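PDB 6GRF: cysteine-rich repeat secretory protein 15 from Arabidopsis thaliana, which probably modulates cell-to-cell trafficking through plasmodesmata, as a membrane protein whose extracellular region carries two DUF26 domains. Local coordinates for residues A[144-149]-A[189-194]. Numbering follows the deposited sequence.
Sequences DVLSDL and KLKNLC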
ATOM      1  N   ASP A 144       9.651   7.198  19.615  1.00 32.12           N
ATOM      2  CA  ASP A 144       8.924   8.473  19.504  1.00 32.41           C
ATOM      3  C   ASP A 144       8.358   8.652  18.082  1.00 30.29           C
ATOM      4  O   ASP A 144       7.245   9.125  17.909  1.00 29.88           O
ATOM      5  CB  ASP A 144       9.795   9.677  19.861  1.00 34.54           C
ATOM      6  CG  ASP A 144      10.339   9.661  21.278  1.00 37.07           C
ATOM      7  OD1 ASP A 144       9.655   9.145  22.179  1.00 38.73           O
ATOM      8  OD2 ASP A 144      11.445  10.186  21.469  1.00 41.47           O
ATOM      9  N   VAL A 145       9.142   8.293  17.067  1.00 28.77           N
ATOM     10  CA  VAL A 145       8.735   8.450  15.675  1.00 28.42           C
ATOM     11  C   VAL A 145       7.535   7.534  15.377  1.00 27.24           C
ATOM     12  O   VAL A 145       6.539   7.992  14.826  1.00 26.52           O
ATOM     13  CB  VAL A 145       9.925   8.189  14.734  1.00 28.77           C
ATOM     14  CG1 VAL A 145       9.498   7.826  13.326  1.00 28.93           C
ATOM     15  CG2 VAL A 145      10.856   9.384  14.713  1.00 29.81           C
ATOM     16  N   LEU A 146       7.638   6.262  15.768  1.00 27.06           N
ATOM     17  CA  LEU A 146       6.612   5.256  15.493  1.00 27.74           C
ATOM     18  C   LEU A 146       5.334   5.595  16.260  1.00 28.08           C
ATOM     19  O   LEU A 146       4.238   5.374  15.757  1.00 27.70           O
ATOM     20  CB  LEU A 146       7.133   3.864  15.870  1.00 28.09           C
ATOM     21  CG  LEU A 146       8.215   3.293  14.956  1.00 28.04           C
ATOM     22  CD1 LEU A 146       8.562   1.879  15.369  1.00 29.18           C
ATOM     23  CD2 LEU A 146       7.792   3.324  13.496  1.00 28.06           C
ATOM     24  N   SER A 147       5.484   6.164  17.458  1.00 28.97           N
ATOM     25  CA  SER A 147       4.339   6.569  18.245  1.00 29.90           C
ATOM     26  C   SER A 147       3.574   7.709  17.548  1.00 30.18           C
ATOM     27  O   SER A 147       2.338   7.766  17.585  1.00 30.98           O
ATOM     28  CB  SER A 147       4.745   6.955  19.631  1.00 30.73           C
ATOM     29  OG  SER A 147       3.658   7.593  20.276  1.00 31.56           O
ATOM     30  N   ASP A 148       4.313   8.628  16.928  1.00 30.09           N
ATOM     31  CA  ASP A 148       3.723   9.750  16.225  1.00 30.11           C
ATOM     32  C   ASP A 148       3.011   9.265  14.944  1.00 30.22           C
ATOM     33  O   ASP A 148       1.926   9.740  14.646  1.00 29.30           O
ATOM     34  CB  ASP A 148       4.786  10.801  15.919  1.00 30.46           C
ATOM     35  CG  ASP A 148       4.232  12.063  15.286  1.00 31.05           C
ATOM     36  OD1 ASP A 148       3.076  12.424  15.586  1.00 32.16           O
ATOM     37  OD2 ASP A 148       4.946  12.648  14.472  1.00 31.88           O
ATOM     38  N   LEU A 149       3.634   8.335  14.207  1.00 29.94           N
ATOM     39  CA  LEU A 149       3.074   7.744  12.970  1.00 30.25           C
ATOM     40  C   LEU A 149       1.703   7.112  13.262  1.00 31.83           C
ATOM     41  O   LEU A 149       0.749   7.302  12.491  1.00 30.23           O
ATOM     42  CB  LEU A 149       4.034   6.693  12.392  1.00 28.86           C
ATOM     43  CG  LEU A 149       5.365   7.193  11.824  1.00 28.69           C
ATOM     44  CD1 LEU A 149       6.106   6.065  11.117  1.00 28.82           C
ATOM     45  CD2 LEU A 149       5.205   8.369  10.878  1.00 28.28           C
ATOM     46  N   LYS A 189       4.427  -4.521  14.283  1.00 34.37           N
ATOM     47  CA  LYS A 189       5.125  -5.439  13.409  1.00 35.31           C
ATOM     48  C   LYS A 189       6.560  -4.965  13.171  1.00 34.06           C
ATOM     49  O   LYS A 189       7.461  -5.784  13.105  1.00 34.71           O
ATOM     50  CB  LYS A 189       4.406  -5.561  12.065  1.00 35.90           C
ATOM     51  CG  LYS A 189       3.097  -6.326  12.103  1.00 37.88           C
ATOM     52  CD  LYS A 189       3.270  -7.781  12.419  1.00 40.70           C
ATOM     53  CE  LYS A 189       2.065  -8.601  12.019  1.00 42.71           C
ATOM     54  NZ  LYS A 189       2.211  -9.994  12.501  1.00 45.88           N
ATOM     55  N   LEU A 190       6.740  -3.653  12.983  1.00 32.43           N
ATOM     56  CA  LEU A 190       8.058  -3.077  12.775  1.00 32.85           C
ATOM     57  C   LEU A 190       8.915  -3.438  13.992  1.00 34.05           C
ATOM     58  O   LEU A 190      10.025  -3.921  13.838  1.00 34.51           O
ATOM     59  CB  LEU A 190       7.972  -1.558  12.551  1.00 31.32           C
ATOM     60  CG  LEU A 190       7.629  -1.111  11.128  1.00 31.00           C
ATOM     61  CD1 LEU A 190       7.209   0.349  11.078  1.00 30.23           C
ATOM     62  CD2 LEU A 190       8.783  -1.353  10.173  1.00 31.53           C
ATOM     63  N   LYS A 191       8.340  -3.292  15.186  1.00 34.89           N
ATOM     64  CA  LYS A 191       9.066  -3.540  16.424  1.00 37.07           C
ATOM     65  C   LYS A 191       9.386  -5.032  16.551  1.00 38.72           C
ATOM     66  O   LYS A 191      10.472  -5.387  16.955  1.00 39.09           O
ATOM     67  CB  LYS A 191       8.271  -3.051  17.637  1.00 37.58           C
ATOM     68  CG  LYS A 191       8.179  -1.540  17.800  1.00 37.40           C
ATOM     69  CD  LYS A 191       7.059  -1.138  18.733  1.00 38.68           C
ATOM     70  CE  LYS A 191       6.717   0.335  18.679  1.00 39.10           C
ATOM     71  NZ  LYS A 191       7.636   1.148  19.513  1.00 40.59           N
ATOM     72  N   ASN A 192       8.440  -5.905  16.192  1.00 39.96           N
ATOM     73  CA  ASN A 192       8.534  -7.309  16.602  1.00 42.32           C
ATOM     74  C   ASN A 192       9.280  -8.128  15.536  1.00 42.10           C
ATOM     75  O   ASN A 192       9.955  -9.096  15.884  1.00 43.12           O
ATOM     76  CB  ASN A 192       7.166  -7.822  17.076  1.00 44.40           C
ATOM     77  CG  ASN A 192       6.807  -7.269  18.453  1.00 46.84           C
ATOM     78  OD1 ASN A 192       7.365  -7.691  19.474  1.00 49.57           O
ATOM     79  ND2 ASN A 192       5.920  -6.280  18.504  1.00 45.66           N
ATOM     80  N   LEU A 193       9.248  -7.697  14.268  1.00 40.89           N
ATOM     81  CA  LEU A 193       9.956  -8.406  13.176  1.00 41.66           C
ATOM     82  C   LEU A 193      11.350  -7.812  12.909  1.00 41.74           C
ATOM     83  O   LEU A 193      12.241  -8.527  12.452  1.00 43.45           O
ATOM     84  CB  LEU A 193       9.105  -8.348  11.904  1.00 40.68           C
ATOM     85  CG  LEU A 193       7.712  -8.977  11.998  1.00 40.82           C
ATOM     86  CD1 LEU A 193       6.921  -8.713  10.722  1.00 39.61           C
ATOM     87  CD2 LEU A 193       7.792 -10.470  12.271  1.00 42.32           C
ATOM     88  N   CYS A 194      11.526  -6.509  13.147  1.00 40.35           N
ATOM     89  CA  CYS A 194      12.754  -5.797  12.794  1.00 41.42           C
ATOM     90  C   CYS A 194      13.336  -5.103  14.032  1.00 41.52           C
ATOM     91  O   CYS A 194      13.548  -3.898  14.029  1.00 41.10           O
ATOM     92  CB  CYS A 194      12.484  -4.732  11.741  1.00 40.84           C
ATOM     93  SG  CYS A 194      11.718  -5.373  10.233  1.00 42.27           S
TER
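Leu146 and Leu190 mark the nearest approach of two helical turns, with their CA atoms 8.9 Å apart, so helices 136-149 and 176-193 meet here through side chains and not backbone. Leu146 does most of the work. Its CB points at the other helix, and its CG lies anti to the carbonyl carbon (chi1 -71°), which carries the isopropyl fork toward helix 176-193. The two prongs of the fork have separate partners. CD2 meets CD1 of Leu190 at 3.9 Å, the two leucines slanting across one another as a plain apolar contact. CD1 instead faces the aliphatic end of Lys191, whose CE stands 4.1 Å away, methyl to methylene and tip to tip.

Lys191 leaves its helix to one side of the contact, and its chain runs nearly extended out to CE; the bend at chi4 (-82°) then turns NZ aside. The extended part brings CE up to Leu146, while NZ forms a salt bridge with Asp143, about one turn before Leu146 on helix 136-149. On the side facing the sheet, Leu190 also rests on Val202, Ala209 and Tyr211, and Leu149 touches Lys157 and Ser159 on the edge strand 156-161. Just past the end of helix 176-193, Cys194 is bonded to Cys127 of strand 122-127, tying that end of the helix to the opposite edge of the sheet.

This is the helix-pair packing of the second Gnk2-homologous (DUF26) domain, two helices lying over a five-stranded antiparallel sheet. With 137 Å² buried in total, the interface is small. Its buried leucine contact is non-directional, whereas the partly exposed Lys191 joins the helices twice over, by an apolar touch through CE and an ionic one through NZ.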